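Local coordinates for Orf c02003 protein (PDB 2Q00) that is of unknown function but belongs to the archaeal PaREP1 family and folds as a compact, all-helical single chain, at residues A[86-91]-A[105-110]. Numbering follows the deposited sequence.
Sequences AWTLHV and KKLKED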
loop_
_atom_site.group_PDB
_atom_site.type_symbol
_atom_site.label_atom_id
_atom_site.label_comp_id
_atom_site.label_asym_id
_atom_site.label_seq_id
_atom_site.Cartn_x
_atom_site.Cartn_y
_atom_site.Cartn_z
ATOM N N ALA A 86 -4.368 4.353 -1.101
ATOM C CA ALA A 86 -4.104 3.051 -1.679
ATOM C C ALA A 86 -5.454 2.428 -2.054
ATOM O O ALA A 86 -5.625 1.891 -3.158
ATOM C CB ALA A 86 -3.346 2.151 -0.657
ATOM N N TRP A 87 -6.415 2.516 -1.135
ATOM C CA TRP A 87 -7.743 1.954 -1.363
ATOM C C TRP A 87 -8.381 2.600 -2.586
ATOM O O TRP A 87 -8.948 1.908 -3.431
ATOM C CB TRP A 87 -8.617 2.161 -0.111
ATOM C CG TRP A 87 -9.971 1.492 -0.171
ATOM C CD1 TRP A 87 -11.197 2.110 -0.207
ATOM C CD2 TRP A 87 -10.235 0.085 -0.256
ATOM N NE1 TRP A 87 -12.201 1.172 -0.318
ATOM C CE2 TRP A 87 -11.640 -0.077 -0.351
ATOM C CE3 TRP A 87 -9.425 -1.056 -0.267
ATOM C CZ2 TRP A 87 -12.246 -1.335 -0.457
ATOM C CZ3 TRP A 87 -10.029 -2.304 -0.374
ATOM C CH2 TRP A 87 -11.425 -2.434 -0.470
ATOM N N THR A 88 -8.264 3.924 -2.688
ATOM C CA THR A 88 -8.836 4.668 -3.821
ATOM C C THR A 88 -8.249 4.171 -5.127
ATOM O O THR A 88 -8.958 3.997 -6.126
ATOM C CB THR A 88 -8.534 6.167 -3.757
ATOM O OG1 THR A 88 -9.022 6.712 -2.526
ATOM C CG2 THR A 88 -9.185 6.873 -4.938
ATOM N N LEU A 89 -6.938 3.974 -5.123
ATOM C CA LEU A 89 -6.262 3.473 -6.301
ATOM C C LEU A 89 -6.866 2.114 -6.638
ATOM O O LEU A 89 -7.143 1.819 -7.800
ATOM C CB LEU A 89 -4.751 3.330 -6.032
ATOM C CG LEU A 89 -3.934 4.617 -6.158
ATOM C CD1 LEU A 89 -2.526 4.439 -5.656
ATOM C CD2 LEU A 89 -3.936 5.020 -7.620
ATOM N N HIS A 90 -7.078 1.301 -5.608
ATOM C CA HIS A 90 -7.626 -0.035 -5.784
ATOM C C HIS A 90 -9.022 -0.039 -6.405
ATOM O O HIS A 90 -9.239 -0.638 -7.464
ATOM C CB HIS A 90 -7.672 -0.759 -4.436
ATOM C CG HIS A 90 -8.059 -2.201 -4.538
ATOM N ND1 HIS A 90 -8.691 -2.878 -3.515
ATOM C CD2 HIS A 90 -7.887 -3.102 -5.536
ATOM C CE1 HIS A 90 -8.893 -4.133 -3.878
ATOM N NE2 HIS A 90 -8.414 -4.294 -5.099
ATOM N N VAL A 91 -9.969 0.620 -5.742
ATOM C CA VAL A 91 -11.348 0.669 -6.226
ATOM C C VAL A 91 -11.540 1.489 -7.503
ATOM O O VAL A 91 -11.680 0.937 -8.593
ATOM C CB VAL A 91 -12.290 1.224 -5.143
ATOM C CG1 VAL A 91 -13.704 1.309 -5.684
ATOM C CG2 VAL A 91 -12.244 0.332 -3.918
ATOM N N LYS A 105 -0.921 9.704 -10.131
ATOM C CA LYS A 105 0.361 10.163 -9.622
ATOM C C LYS A 105 0.201 10.707 -8.211
ATOM O O LYS A 105 0.969 10.370 -7.312
ATOM C CB LYS A 105 0.948 11.243 -10.534
ATOM C CG LYS A 105 1.323 10.721 -11.904
ATOM C CD LYS A 105 2.202 11.699 -12.660
ATOM C CE LYS A 105 2.736 11.062 -13.937
ATOM N NZ LYS A 105 3.641 11.978 -14.679
ATOM N N LYS A 106 -0.821 11.532 -8.024
ATOM C CA LYS A 106 -1.113 12.152 -6.742
ATOM C C LYS A 106 -1.327 11.127 -5.625
ATOM O O LYS A 106 -0.802 11.282 -4.522
ATOM C CB LYS A 106 -2.361 13.025 -6.896
ATOM C CG LYS A 106 -2.568 14.049 -5.791
ATOM C CD LYS A 106 -3.833 14.902 -6.055
ATOM C CE LYS A 106 -3.731 15.706 -7.354
ATOM N NZ LYS A 106 -5.021 16.391 -7.677
ATOM N N LEU A 107 -2.113 10.092 -5.914
ATOM C CA LEU A 107 -2.394 9.045 -4.934
ATOM C C LEU A 107 -1.174 8.139 -4.747
ATOM O O LEU A 107 -0.779 7.861 -3.617
ATOM C CB LEU A 107 -3.608 8.202 -5.371
ATOM C CG LEU A 107 -4.989 8.884 -5.479
ATOM C CD1 LEU A 107 -5.934 8.015 -6.294
ATOM C CD2 LEU A 107 -5.577 9.140 -4.100
ATOM N N LYS A 108 -0.575 7.693 -5.851
ATOM C CA LYS A 108 0.597 6.813 -5.790
ATOM C C LYS A 108 1.679 7.421 -4.894
ATOM O O LYS A 108 2.440 6.703 -4.247
ATOM C CB LYS A 108 1.164 6.566 -7.202
ATOM C CG LYS A 108 2.622 7.018 -7.393
ATOM C CD LYS A 108 2.764 7.809 -8.675
ATOM C CE LYS A 108 4.221 7.933 -9.128
ATOM N NZ LYS A 108 5.114 8.645 -8.167
ATOM N N GLU A 109 1.736 8.749 -4.849
ATOM C CA GLU A 109 2.735 9.418 -4.019
ATOM C C GLU A 109 2.515 9.101 -2.537
ATOM O O GLU A 109 3.467 9.044 -1.762
ATOM C CB GLU A 109 2.698 10.930 -4.260
ATOM C CG GLU A 109 3.946 11.672 -3.790
ATOM C CD GLU A 109 5.257 11.074 -4.328
ATOM O OE1 GLU A 109 5.374 10.792 -5.555
ATOM O OE2 GLU A 109 6.180 10.897 -3.505
ATOM N N ASP A 110 1.264 8.896 -2.139
ATOM C CA ASP A 110 0.968 8.560 -0.746
ATOM C C ASP A 110 1.417 7.107 -0.474
ATOM O O ASP A 110 1.763 6.739 0.666
ATOM C CB ASP A 110 -0.538 8.710 -0.453
ATOM C CG ASP A 110 -1.001 10.172 -0.402
ATOM O OD1 ASP A 110 -0.220 11.062 0.014
ATOM O OD2 ASP A 110 -2.171 10.431 -0.763
#
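Neither flat ring of 86-91 meets 105-110, whereas Leu89 packs on Leu107 and Thr88 touches the CD1 methyl of Leu107. Trp87 carries Val91 CG2 on one face, 3.5 Å above the plane and shifted toward the rim; its CE3 lies at the edge of the His90 ring, in that ring's plane. Tyr31 of helix 23-45 stacks on His90, and Phe66 meets Trp87 edge-to-face. The contact itself is aliphatic, with no hydrogen bond across it. Leu89 CG lies anti to its own carbonyl carbon (chi1 -82°) and meets Leu107 CB at 3.7 Å; the two side chains slide past each other in opposite directions. Leu89 CD2 comes 3.8 Å from Leu107 CD1. The other branch, Leu89 CD1, lies 3.8 Å from the backbone N of Lys108. The segments belong to consecutive helices, 79-95 and 101-122, which form a helical hairpin within the all-helical fold; the axes of 86-91 and 105-110 approach to 9.2 Å, at 134° between their N-to-C directions, about midway between perpendicular and antiparallel. Thr88 meets Leu107 at roughly a right angle, its methyl CG2 touching Leu107 CD1 at 3.7 Å. The Thr88 hydroxyl is beside the backbone N (chi1 -57°) and hydrogen-bonds to Lys84 O, one turn back. Val104 and Val111 extend the surface of helix 101-122 against which Leu89 is buried.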